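Local coordinates for protein NAD-dependent epimerase/dehydratase (Bacteroides thetaiotaomicron, PDB 3DHN) that probably binds a dinucleotide cofactor through a Rossmann-type domain and may act as an NAD(P)-dependent oxidoreductase, although its substrate is not established, at residues P162-R167 / G188-S193; G173-G178 / V194-A199; G28-A33 / N45-V50; D69-A74 / A102-F107. One frame throughout, in Å; residues are numbered along the deposited sequence.

Interaction 1. Residues P162-R167 / G188-S193; sequences PAADMR and GNSHIS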
loop_
_atom_site.group_PDB
_atom_site.type_symbol
_atom_site.label_atom_id
_atom_site.label_comp_id
_atom_site.label_asym_id
_atom_site.label_seq_id
_atom_site.Cartn_x
_atom_site.Cartn_y
_atom_site.Cartn_z
ATOM N N PRO A 162 -6.797 1.194 -2.969
ATOM C CA PRO A 162 -7.513 0.009 -3.462
ATOM C C PRO A 162 -8.987 0.356 -3.653
ATOM O O PRO A 162 -9.409 1.460 -3.312
ATOM C CB PRO A 162 -7.338 -0.995 -2.325
ATOM C CG PRO A 162 -7.282 -0.100 -1.100
ATOM C CD PRO A 162 -6.374 1.013 -1.568
ATOM N N ALA A 163 -9.767 -0.581 -4.184
ATOM C CA ALA A 163 -11.205 -0.376 -4.365
ATOM C C ALA A 163 -11.854 -0.398 -2.975
ATOM O O ALA A 163 -11.271 -0.925 -2.029
ATOM C CB ALA A 163 -11.797 -1.491 -5.236
ATOM N N ALA A 164 -13.059 0.154 -2.855
ATOM C CA ALA A 164 -13.745 0.208 -1.560
ATOM C C ALA A 164 -13.880 -1.143 -0.859
ATOM O O ALA A 164 -13.817 -1.212 0.366
ATOM C CB ALA A 164 -15.123 0.857 -1.715
ATOM N N ASP A 165 -14.040 -2.213 -1.631
ATOM C CA ASP A 165 -14.184 -3.551 -1.064
ATOM C C ASP A 165 -13.113 -4.501 -1.617
ATOM O O ASP A 165 -13.211 -4.972 -2.752
ATOM C CB ASP A 165 -15.588 -4.082 -1.369
ATOM C CG ASP A 165 -15.821 -5.486 -0.848
ATOM O OD1 ASP A 165 -15.257 -5.840 0.208
ATOM O OD2 ASP A 165 -16.593 -6.232 -1.492
HETATM N N MSE A 166 -12.091 -4.766 -0.809
HETATM C CA MSE A 166 -10.992 -5.647 -1.205
HETATM C C MSE A 166 -10.905 -6.898 -0.329
HETATM O O MSE A 166 -10.785 -6.803 0.892
HETATM C CB MSE A 166 -9.661 -4.885 -1.151
HETATM C CG MSE A 166 -8.442 -5.762 -1.410
HETATM SE SE MSE A 166 -6.826 -4.753 -1.752
HETATM C CE MSE A 166 -6.779 -3.686 -0.130
ATOM N N ARG A 167 -10.950 -8.066 -0.966
ATOM C CA ARG A 167 -10.906 -9.341 -0.252
ATOM C C ARG A 167 -10.135 -10.371 -1.067
ATOM O O ARG A 167 -9.839 -10.152 -2.249
ATOM C CB ARG A 167 -12.323 -9.882 -0.034
ATOM C CG ARG A 167 -13.403 -8.811 -0.005
ATOM C CD ARG A 167 -14.703 -9.309 -0.635
ATOM N NE ARG A 167 -15.733 -9.584 0.360
ATOM C CZ ARG A 167 -16.984 -9.930 0.065
ATOM N NH1 ARG A 167 -17.360 -10.044 -1.203
ATOM N NH2 ARG A 167 -17.855 -10.167 1.038
ATOM N N GLY A 188 -22.483 -0.820 -9.930
ATOM C CA GLY A 188 -22.233 0.301 -9.043
ATOM C C GLY A 188 -21.335 -0.031 -7.857
ATOM O O GLY A 188 -21.118 0.811 -6.983
ATOM N N ASN A 189 -20.814 -1.252 -7.813
ATOM C CA ASN A 189 -19.939 -1.640 -6.716
ATOM C C ASN A 189 -18.461 -1.502 -7.059
ATOM O O ASN A 189 -18.031 -1.781 -8.182
ATOM C CB ASN A 189 -20.234 -3.074 -6.264
ATOM C CG ASN A 189 -21.517 -3.179 -5.456
ATOM O OD1 ASN A 189 -22.615 -3.216 -6.009
ATOM N ND2 ASN A 189 -21.379 -3.211 -4.134
ATOM N N SER A 190 -17.693 -1.058 -6.068
ATOM C CA SER A 190 -16.260 -0.864 -6.208
ATOM C C SER A 190 -15.530 -2.001 -5.499
ATOM O O SER A 190 -15.515 -2.066 -4.263
ATOM C CB SER A 190 -15.861 0.484 -5.597
ATOM O OG SER A 190 -14.451 0.627 -5.520
ATOM N N HIS A 191 -14.925 -2.897 -6.274
ATOM C CA HIS A 191 -14.208 -4.012 -5.682
ATOM C C HIS A 191 -12.971 -4.465 -6.458
ATOM O O HIS A 191 -12.794 -4.148 -7.638
ATOM C CB HIS A 191 -15.156 -5.208 -5.482
ATOM C CG HIS A 191 -15.799 -5.699 -6.742
ATOM N ND1 HIS A 191 -15.862 -7.036 -7.071
ATOM C CD2 HIS A 191 -16.424 -5.038 -7.747
ATOM C CE1 HIS A 191 -16.495 -7.177 -8.222
ATOM N NE2 HIS A 191 -16.848 -5.979 -8.655
ATOM N N ILE A 192 -12.115 -5.207 -5.767
ATOM C CA ILE A 192 -10.901 -5.746 -6.352
ATOM C C ILE A 192 -10.399 -6.881 -5.458
ATOM O O ILE A 192 -10.641 -6.883 -4.245
ATOM C CB ILE A 192 -9.788 -4.664 -6.454
ATOM C CG1 ILE A 192 -8.642 -5.166 -7.341
ATOM C CG2 ILE A 192 -9.275 -4.297 -5.066
ATOM C CD1 ILE A 192 -9.057 -5.351 -8.810
ATOM N N SER A 193 -9.703 -7.845 -6.047
ATOM C CA SER A 193 -9.162 -8.938 -5.252
ATOM C C SER A 193 -7.821 -8.496 -4.685
ATOM O O SER A 193 -7.146 -7.631 -5.255
ATOM C CB SER A 193 -8.942 -10.192 -6.099
ATOM O OG SER A 193 -7.826 -10.041 -6.959
#

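Interaction 2. Residues G173-G178 / V194-A199; sequences GRYRLG and VEDYAA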
loop_
_atom_site.group_PDB
_atom_site.type_symbol
_atom_site.label_atom_id
_atom_site.label_comp_id
_atom_site.label_asym_id
_atom_site.label_seq_id
_atom_site.Cartn_x
_atom_site.Cartn_y
_atom_site.Cartn_z
ATOM N N GLY A 173 -5.728 -10.514 -13.505
ATOM C CA GLY A 173 -4.842 -9.761 -14.367
ATOM C C GLY A 173 -5.644 -8.758 -15.183
ATOM O O GLY A 173 -5.083 -8.013 -15.981
ATOM N N ARG A 174 -6.960 -8.736 -14.984
ATOM C CA ARG A 174 -7.822 -7.816 -15.717
ATOM C C ARG A 174 -8.570 -6.858 -14.793
ATOM O O ARG A 174 -9.344 -7.287 -13.941
ATOM C CB ARG A 174 -8.831 -8.593 -16.568
ATOM C CG ARG A 174 -8.199 -9.452 -17.652
ATOM C CD ARG A 174 -9.256 -10.031 -18.589
ATOM N NE ARG A 174 -9.695 -9.050 -19.576
ATOM C CZ ARG A 174 -10.907 -8.514 -19.614
ATOM N NH1 ARG A 174 -11.814 -8.865 -18.719
ATOM N NH2 ARG A 174 -11.211 -7.629 -20.550
ATOM N N TYR A 175 -8.347 -5.560 -14.992
ATOM C CA TYR A 175 -8.980 -4.526 -14.180
ATOM C C TYR A 175 -8.697 -3.159 -14.780
ATOM O O TYR A 175 -7.875 -3.026 -15.691
ATOM C CB TYR A 175 -8.422 -4.576 -12.755
ATOM C CG TYR A 175 -6.913 -4.685 -12.713
ATOM C CD1 TYR A 175 -6.101 -3.582 -12.982
ATOM C CD2 TYR A 175 -6.294 -5.909 -12.458
ATOM C CE1 TYR A 175 -4.711 -3.697 -13.003
ATOM C CE2 TYR A 175 -4.908 -6.035 -12.476
ATOM C CZ TYR A 175 -4.124 -4.927 -12.750
ATOM O OH TYR A 175 -2.749 -5.055 -12.761
ATOM N N ARG A 176 -9.373 -2.149 -14.249
ATOM C CA ARG A 176 -9.198 -0.771 -14.692
ATOM C C ARG A 176 -8.301 -0.012 -13.701
ATOM O O ARG A 176 -8.408 -0.196 -12.479
ATOM C CB ARG A 176 -10.569 -0.093 -14.792
ATOM C CG ARG A 176 -10.563 1.431 -14.833
ATOM C CD ARG A 176 -10.214 1.970 -16.208
ATOM N NE ARG A 176 -11.067 3.106 -16.545
ATOM C CZ ARG A 176 -10.747 4.376 -16.339
ATOM N NH1 ARG A 176 -9.581 4.691 -15.798
ATOM N NH2 ARG A 176 -11.603 5.332 -16.672
ATOM N N LEU A 177 -7.395 0.811 -14.231
ATOM C CA LEU A 177 -6.517 1.624 -13.395
ATOM C C LEU A 177 -6.995 3.057 -13.538
ATOM O O LEU A 177 -7.198 3.554 -14.649
ATOM C CB LEU A 177 -5.044 1.510 -13.824
ATOM C CG LEU A 177 -4.368 0.157 -13.544
ATOM C CD1 LEU A 177 -2.950 0.179 -14.081
ATOM C CD2 LEU A 177 -4.365 -0.141 -12.055
ATOM N N GLY A 178 -7.197 3.718 -12.404
ATOM C CA GLY A 178 -7.671 5.087 -12.438
ATOM C C GLY A 178 -6.749 6.015 -11.687
ATOM O O GLY A 178 -5.645 5.628 -11.297
ATOM N N VAL A 194 -7.446 -9.089 -3.557
ATOM C CA VAL A 194 -6.176 -8.794 -2.912
ATOM C C VAL A 194 -5.042 -9.210 -3.846
ATOM O O VAL A 194 -4.030 -8.524 -3.954
ATOM C CB VAL A 194 -6.038 -9.568 -1.583
ATOM C CG1 VAL A 194 -4.607 -9.514 -1.098
ATOM C CG2 VAL A 194 -6.958 -8.964 -0.535
ATOM N N GLU A 195 -5.226 -10.332 -4.531
ATOM C CA GLU A 195 -4.211 -10.827 -5.452
ATOM C C GLU A 195 -4.002 -9.882 -6.647
ATOM O O GLU A 195 -2.862 -9.608 -7.034
ATOM C CB GLU A 195 -4.587 -12.228 -5.945
ATOM C CG GLU A 195 -4.574 -13.317 -4.866
ATOM C CD GLU A 195 -5.685 -13.161 -3.838
ATOM O OE1 GLU A 195 -6.733 -12.569 -4.172
ATOM O OE2 GLU A 195 -5.518 -13.655 -2.699
ATOM N N ASP A 196 -5.089 -9.376 -7.227
ATOM C CA ASP A 196 -4.943 -8.455 -8.362
ATOM C C ASP A 196 -4.369 -7.110 -7.934
ATOM O O ASP A 196 -3.649 -6.462 -8.707
ATOM C CB ASP A 196 -6.271 -8.254 -9.103
ATOM C CG ASP A 196 -6.467 -9.259 -10.231
ATOM O OD1 ASP A 196 -5.457 -9.623 -10.879
ATOM O OD2 ASP A 196 -7.624 -9.678 -10.487
ATOM N N TYR A 197 -4.675 -6.692 -6.705
ATOM C CA TYR A 197 -4.138 -5.435 -6.186
ATOM C C TYR A 197 -2.619 -5.565 -6.031
ATOM O O TYR A 197 -1.866 -4.626 -6.313
ATOM C CB TYR A 197 -4.785 -5.091 -4.834
ATOM C CG TYR A 197 -4.142 -3.920 -4.123
ATOM C CD1 TYR A 197 -2.989 -4.088 -3.350
ATOM C CD2 TYR A 197 -4.675 -2.635 -4.247
ATOM C CE1 TYR A 197 -2.382 -2.995 -2.716
ATOM C CE2 TYR A 197 -4.084 -1.543 -3.624
ATOM C CZ TYR A 197 -2.940 -1.725 -2.855
ATOM O OH TYR A 197 -2.372 -0.640 -2.218
ATOM N N ALA A 198 -2.163 -6.732 -5.588
ATOM C CA ALA A 198 -0.730 -6.952 -5.413
ATOM C C ALA A 198 -0.014 -6.994 -6.758
ATOM O O ALA A 198 1.079 -6.437 -6.910
ATOM C CB ALA A 198 -0.484 -8.252 -4.653
ATOM N N ALA A 199 -0.623 -7.664 -7.732
ATOM C CA ALA A 199 -0.022 -7.770 -9.054
ATOM C C ALA A 199 0.201 -6.387 -9.640
ATOM O O ALA A 199 1.229 -6.132 -10.275
ATOM C CB ALA A 199 -0.912 -8.586 -9.980
#

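Interaction 3. Residues G28-A33 / N45-V50; sequences GFEVTA and NEHLKV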
loop_
_atom_site.group_PDB
_atom_site.type_symbol
_atom_site.label_atom_id
_atom_site.label_comp_id
_atom_site.label_asym_id
_atom_site.label_seq_id
_atom_site.Cartn_x
_atom_site.Cartn_y
_atom_site.Cartn_z
ATOM N N GLY A 28 11.073 -12.444 -9.270
ATOM C CA GLY A 28 12.509 -12.243 -9.224
ATOM C C GLY A 28 13.123 -11.190 -8.335
ATOM O O GLY A 28 14.313 -10.911 -8.464
ATOM N N PHE A 29 12.344 -10.614 -7.429
ATOM C CA PHE A 29 12.874 -9.591 -6.543
ATOM C C PHE A 29 13.488 -10.160 -5.277
ATOM O O PHE A 29 13.040 -11.186 -4.759
ATOM C CB PHE A 29 11.767 -8.603 -6.161
ATOM C CG PHE A 29 11.358 -7.692 -7.280
ATOM C CD1 PHE A 29 12.067 -6.524 -7.538
ATOM C CD2 PHE A 29 10.293 -8.023 -8.101
ATOM C CE1 PHE A 29 11.722 -5.698 -8.608
ATOM C CE2 PHE A 29 9.938 -7.205 -9.174
ATOM C CZ PHE A 29 10.653 -6.041 -9.426
ATOM N N GLU A 30 14.524 -9.489 -4.786
ATOM C CA GLU A 30 15.182 -9.894 -3.547
ATOM C C GLU A 30 14.459 -9.073 -2.484
ATOM O O GLU A 30 14.502 -7.842 -2.494
ATOM C CB GLU A 30 16.670 -9.557 -3.618
ATOM C CG GLU A 30 17.303 -10.076 -4.906
ATOM C CD GLU A 30 18.653 -10.724 -4.688
ATOM O OE1 GLU A 30 19.666 -9.994 -4.630
ATOM O OE2 GLU A 30 18.695 -11.969 -4.568
ATOM N N VAL A 31 13.788 -9.755 -1.566
ATOM C CA VAL A 31 12.984 -9.058 -0.577
ATOM C C VAL A 31 13.347 -9.203 0.887
ATOM O O VAL A 31 13.686 -10.293 1.352
ATOM C CB VAL A 31 11.487 -9.481 -0.725
ATOM C CG1 VAL A 31 10.587 -8.587 0.123
ATOM C CG2 VAL A 31 11.070 -9.449 -2.184
ATOM N N THR A 32 13.270 -8.090 1.611
ATOM C CA THR A 32 13.497 -8.089 3.044
ATOM C C THR A 32 12.129 -7.769 3.643
ATOM O O THR A 32 11.657 -6.627 3.585
ATOM C CB THR A 32 14.506 -7.017 3.489
ATOM O OG1 THR A 32 15.790 -7.307 2.925
ATOM C CG2 THR A 32 14.628 -7.006 5.006
ATOM N N ALA A 33 11.478 -8.791 4.190
ATOM C CA ALA A 33 10.162 -8.626 4.788
ATOM C C ALA A 33 10.289 -8.282 6.259
ATOM O O ALA A 33 11.006 -8.952 6.997
ATOM C CB ALA A 33 9.345 -9.904 4.617
ATOM N N ASN A 45 12.982 -19.422 0.517
ATOM C CA ASN A 45 13.524 -18.858 -0.720
ATOM C C ASN A 45 14.807 -18.087 -0.405
ATOM O O ASN A 45 14.850 -17.305 0.543
ATOM C CB ASN A 45 12.465 -17.939 -1.341
ATOM C CG ASN A 45 13.005 -17.077 -2.464
ATOM O OD1 ASN A 45 13.865 -16.229 -2.249
ATOM N ND2 ASN A 45 12.489 -17.282 -3.670
ATOM N N GLU A 46 15.851 -18.307 -1.197
ATOM C CA GLU A 46 17.127 -17.640 -0.952
ATOM C C GLU A 46 17.119 -16.131 -1.194
ATOM O O GLU A 46 18.052 -15.432 -0.811
ATOM C CB GLU A 46 18.236 -18.282 -1.789
ATOM C CG GLU A 46 18.130 -18.030 -3.281
ATOM C CD GLU A 46 19.457 -18.227 -3.991
ATOM O OE1 GLU A 46 20.452 -18.581 -3.317
ATOM O OE2 GLU A 46 19.508 -18.024 -5.223
ATOM N N HIS A 47 16.068 -15.628 -1.830
ATOM C CA HIS A 47 15.945 -14.200 -2.101
ATOM C C HIS A 47 15.092 -13.532 -1.028
ATOM O O HIS A 47 14.573 -12.437 -1.236
ATOM C CB HIS A 47 15.289 -13.971 -3.464
ATOM C CG HIS A 47 16.163 -14.315 -4.627
ATOM N ND1 HIS A 47 16.779 -15.541 -4.764
ATOM C CD2 HIS A 47 16.509 -13.597 -5.722
ATOM C CE1 HIS A 47 17.464 -15.564 -5.893
ATOM N NE2 HIS A 47 17.316 -14.396 -6.493
ATOM N N LEU A 48 14.954 -14.187 0.123
ATOM C CA LEU A 48 14.134 -13.642 1.201
ATOM C C LEU A 48 14.796 -13.553 2.573
ATOM O O LEU A 48 15.417 -14.509 3.046
ATOM C CB LEU A 48 12.843 -14.463 1.338
ATOM C CG LEU A 48 11.880 -14.098 2.481
ATOM C CD1 LEU A 48 11.282 -12.712 2.243
ATOM C CD2 LEU A 48 10.772 -15.140 2.572
ATOM N N LYS A 49 14.645 -12.392 3.206
ATOM C CA LYS A 49 15.156 -12.150 4.551
ATOM C C LYS A 49 13.998 -11.642 5.399
ATOM O O LYS A 49 13.278 -10.726 4.995
ATOM C CB LYS A 49 16.257 -11.090 4.561
ATOM C CG LYS A 49 17.544 -11.483 3.879
ATOM C CD LYS A 49 18.537 -10.337 3.986
ATOM C CE LYS A 49 19.617 -10.423 2.926
ATOM N NZ LYS A 49 20.274 -9.097 2.735
ATOM N N VAL A 50 13.824 -12.233 6.575
ATOM C CA VAL A 50 12.750 -11.839 7.479
ATOM C C VAL A 50 13.337 -11.105 8.678
ATOM O O VAL A 50 14.246 -11.606 9.334
ATOM C CB VAL A 50 11.963 -13.072 7.978
ATOM C CG1 VAL A 50 10.770 -12.624 8.826
ATOM C CG2 VAL A 50 11.499 -13.904 6.789
#

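Interaction 4. Residues D69-A74 / A102-F107; sequences DAVISA and AGVNRF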
loop_
_atom_site.group_PDB
_atom_site.type_symbol
_atom_site.label_atom_id
_atom_site.label_comp_id
_atom_site.label_asym_id
_atom_site.label_seq_id
_atom_site.Cartn_x
_atom_site.Cartn_y
_atom_site.Cartn_z
ATOM N N ASP A 69 16.678 -0.514 -3.086
ATOM C CA ASP A 69 16.407 0.228 -4.312
ATOM C C ASP A 69 15.050 0.934 -4.161
ATOM O O ASP A 69 14.826 2.002 -4.729
ATOM C CB ASP A 69 16.369 -0.732 -5.512
ATOM C CG ASP A 69 17.724 -1.402 -5.782
ATOM O OD1 ASP A 69 17.778 -2.320 -6.630
ATOM O OD2 ASP A 69 18.736 -1.008 -5.157
ATOM N N ALA A 70 14.151 0.325 -3.390
ATOM C CA ALA A 70 12.819 0.880 -3.139
ATOM C C ALA A 70 12.193 0.224 -1.914
ATOM O O ALA A 70 12.590 -0.877 -1.502
ATOM C CB ALA A 70 11.913 0.671 -4.357
ATOM N N VAL A 71 11.214 0.909 -1.333
ATOM C CA VAL A 71 10.515 0.408 -0.157
ATOM C C VAL A 71 9.005 0.467 -0.367
ATOM O O VAL A 71 8.476 1.462 -0.858
ATOM C CB VAL A 71 10.853 1.242 1.105
ATOM C CG1 VAL A 71 9.922 0.857 2.264
ATOM C CG2 VAL A 71 12.303 1.017 1.508
ATOM N N ILE A 72 8.323 -0.615 -0.004
ATOM C CA ILE A 72 6.874 -0.691 -0.094
ATOM C C ILE A 72 6.390 -0.910 1.333
ATOM O O ILE A 72 6.907 -1.780 2.040
ATOM C CB ILE A 72 6.396 -1.896 -0.934
ATOM C CG1 ILE A 72 6.905 -1.785 -2.370
ATOM C CG2 ILE A 72 4.866 -1.974 -0.903
ATOM C CD1 ILE A 72 6.640 -3.040 -3.203
ATOM N N SER A 73 5.413 -0.120 1.767
ATOM C CA SER A 73 4.877 -0.277 3.109
ATOM C C SER A 73 3.403 -0.671 3.097
ATOM O O SER A 73 2.573 0.018 2.493
ATOM C CB SER A 73 5.045 1.009 3.917
ATOM O OG SER A 73 4.419 0.878 5.187
ATOM N N ALA A 74 3.092 -1.780 3.764
ATOM C CA ALA A 74 1.723 -2.282 3.879
ATOM C C ALA A 74 1.264 -2.220 5.343
ATOM O O ALA A 74 0.386 -2.979 5.765
ATOM C CB ALA A 74 1.642 -3.718 3.362
ATOM N N ALA A 102 17.156 7.113 5.093
ATOM C CA ALA A 102 17.984 5.986 4.682
ATOM C C ALA A 102 18.578 6.212 3.293
ATOM O O ALA A 102 19.484 5.492 2.870
ATOM C CB ALA A 102 17.165 4.702 4.695
ATOM N N GLY A 103 18.049 7.201 2.580
ATOM C CA GLY A 103 18.565 7.504 1.256
ATOM C C GLY A 103 17.868 6.888 0.054
ATOM O O GLY A 103 18.343 7.050 -1.073
ATOM N N VAL A 104 16.748 6.195 0.262
ATOM C CA VAL A 104 16.047 5.582 -0.869
ATOM C C VAL A 104 15.199 6.640 -1.578
ATOM O O VAL A 104 14.620 7.527 -0.944
ATOM C CB VAL A 104 15.155 4.397 -0.424
ATOM C CG1 VAL A 104 15.789 3.677 0.773
ATOM C CG2 VAL A 104 13.767 4.869 -0.118
ATOM N N ASN A 105 15.133 6.540 -2.900
ATOM C CA ASN A 105 14.408 7.510 -3.709
ATOM C C ASN A 105 12.999 7.118 -4.161
ATOM O O ASN A 105 12.297 7.939 -4.754
ATOM C CB ASN A 105 15.247 7.855 -4.943
ATOM C CG ASN A 105 16.659 8.310 -4.588
ATOM O OD1 ASN A 105 16.847 9.271 -3.837
ATOM N ND2 ASN A 105 17.657 7.619 -5.131
ATOM N N ARG A 106 12.589 5.884 -3.881
ATOM C CA ARG A 106 11.271 5.398 -4.290
ATOM C C ARG A 106 10.522 4.716 -3.142
ATOM O O ARG A 106 11.009 3.747 -2.557
ATOM C CB ARG A 106 11.444 4.413 -5.446
ATOM C CG ARG A 106 10.161 3.849 -6.013
ATOM C CD ARG A 106 9.624 4.676 -7.173
ATOM N NE ARG A 106 8.662 3.896 -7.947
ATOM C CZ ARG A 106 7.656 4.410 -8.647
ATOM N NH1 ARG A 106 7.462 5.724 -8.691
ATOM N NH2 ARG A 106 6.822 3.597 -9.283
ATOM N N PHE A 107 9.328 5.217 -2.840
ATOM C CA PHE A 107 8.510 4.682 -1.751
ATOM C C PHE A 107 7.075 4.462 -2.220
ATOM O O PHE A 107 6.437 5.391 -2.714
ATOM C CB PHE A 107 8.541 5.677 -0.578
ATOM C CG PHE A 107 7.623 5.330 0.568
ATOM C CD1 PHE A 107 7.828 4.183 1.327
ATOM C CD2 PHE A 107 6.583 6.187 0.925
ATOM C CE1 PHE A 107 7.015 3.897 2.422
ATOM C CE2 PHE A 107 5.764 5.908 2.019
ATOM C CZ PHE A 107 5.982 4.766 2.768
#

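Interaction 1. Residues P162-R167 / G188-S193
Asp165, Met166 and Arg167 pair in parallel with His191, Ile192 and Ser193 as a short two-stranded ladder, whose axes come within 4.9 Å and diverge by 16°. Asp165 N donates to Ser190 O at 3.0 Å, Ile192 N returns to Asp165 O at 3.2 Å, and the ladder fades in a weak bond from Arg167 N to Ile192 O. One residue before the strand, Ala164 N reaches the hydroxyl Ser190 OG at 3.0 Å in a fairly straight bond (160° at the hydrogen). Ser190 therefore receives two successive N-H groups, one on its carbonyl and one on its side chain, and OG also has a weak hydrogen bond with Ile183 O. With an alanine in place of Ser190, Ala164 N would probably be left without this acceptor and the chain entering the strand would be freer to shift. Ala163 turns its methyl inward, CB lying 3.4 Å from His191 C and also meeting the CG2 branch of Ile192. Further along the strand, Met166, a selenomethionine, lies alongside Ile192 with CB 4.0 Å from Ile192 CG2; its bend at chi3 (56°) then carries the terminal methyl away from the strand pair. On the other face of the pair, which Asp165 shares, the His191 ring leads away to meet Tyr219 edge-to-face. Ser193 caps the following helix, its OG bonded to Asp196 N, while Met166 and Pro162 rest on Tyr197 of helix 194-206; the pair thus forms a small sheet of its own beside the start of that helix.

Interaction 2. Residues G173-G178 / V194-A199
A side chain-to-backbone hydrogen bond, from Gly173 to Asp196, and the flank of one tyrosine join the loop leading into strand 176-178, an outermost strand of the main sheet, to the first turns of helix 194-206. Gly173 N points at Asp196 OD1 over 2.8 Å, with 160° at the hydrogen; it meets the oxygen on its syn side, 22° out of the carboxylate plane. Gly173 has positive phi, a conformation in which a side chain would jam against the preceding carbonyl. Two residues on, Tyr175 directs its CB toward the helix. Its first torsion sets the ring between its own backbone N and carbonyl carbon and brings one ring edge to Asp196: CD2 lies 4.0 Å from Asp196 CG, and OD1 sits at the ring edge near its plane, 4.0 Å from Tyr175 CE2, with ring and carboxylate planes 62° apart. Leu177 CG lies in plane at another part of the ring edge, and beyond the segments the ring also touches Ala200 and Asp203 of the helix and Ile217 of strand 213-218. The second carboxylate oxygen, OD2, is hydrogen-bonded to Tyr219 OH and Thr172 OG1. With both oxygens of a buried carboxylate engaged, its rotation is fixed, and these polar partners together with the nearby N-terminal end of the helix would be expected to stabilise a negative charge on Asp196.

Interaction 3. Residues G28-A33 / N45-V50
The outer border of the Rossmann sheet is formed where Val31, Thr32 and Ala33 of strand 30-34 pair with Leu48, Lys49 and Val50 of the last strand on this side, 48-51. The strands run parallel, 10° from aligned, with axes 4.7 Å apart. Val31 N donates to His47 O at 2.8 Å, Lys49 N to Val31 O at 3.0 Å and Ala33 N to Lys49 O at 2.8 Å. The backbone N-H and C=O of Thr32 face the other way, to strand 6-10, where they bond with Ile7 and Leu9. This gives the 3-2-1 half of the classical parallel order, in which the helix 14-25 links strand 6-10 to strand 30-34; Gly28, with positive phi, ends that helix as the C-prime residue of a Schellman motif. On the face toward the helix, Leu48 has CG anti to its N (chi1 176°), and from there CD1 reaches over to Val31 O at 3.5 Å and to Ala33 CB at 4.2 Å. Val31, Ala33 and Leu48 all pack on Leu21 or its neighbours Ala24 and Leu25. At the strand entrance His47, third residue of a type I turn from Asn45 to Leu48, extends its ring to Glu30. The bent Glu30 chain places OE2 over one ring face, 3.0 Å from His47 CD2, with carboxylate and ring planes 66° apart; OE2 is also near NE2, but at an angle too poor for a hydrogen bond.

Interaction 4. Residues D69-A74 / A102-F107
Phe107 lays its ring along the neighbouring strand, against Val71 and Ser73. CG stands anti to the backbone N (chi1 174°), which sends the ring that way: CD1 lies 4.0 Å from Val71 CG1 and 3.5 Å from Val71 O, and CE1 lies 3.8 Å from Ser73 CB. Both Val71 O and Ser73 approach the ring obliquely. The other branch of Val71, CG2, turns to Val104 CG2 at 4.4 Å, so one valine bridges two residues of segment 102-107. A leucine in place of Phe107 would probably leave Ser73 CB without its ring contact and a gap beside it. Beneath these side chains, Val71 N donates to Arg106 O at 3.1 Å, 163° at the hydrogen, and the backbone of Val71 is also hydrogen-bonded to Leu108. Ala70 lies methyl to methylene against Arg106, CB to CB 3.9 Å; the arginine then bends away at chi2 to salt bridges with Glu204 and Asp156. Val71, Ser73, Val104 and Phe107 all touch helix 87-101, Phe107 at Ile96; this helix links the two parallel strands, and Gly103 ends it in a Schellman motif: a beta-alpha-beta crossover of the Rossmann fold.

How the interactions relate
From the N terminus, interaction 3 closes first, a loop of 11 residues joining strands 30-34 and 48-51 at one border of the main sheet. Interaction 4 follows in series, its 27 intervening residues holding helix 87-101, and pairs two strands in the middle of the same sheet; their centres lie about 15 Å apart. Interactions 1 and 2 come later and cross: 162-167 and 173-178 open in turn before 188-193 and 194-199 close them in the same order. They touch directly through Arg167 O and Val194 N. Together they tie a small separate sheet and the opposite border strand to helix 194-206, which also packs against Phe29 and Ile72.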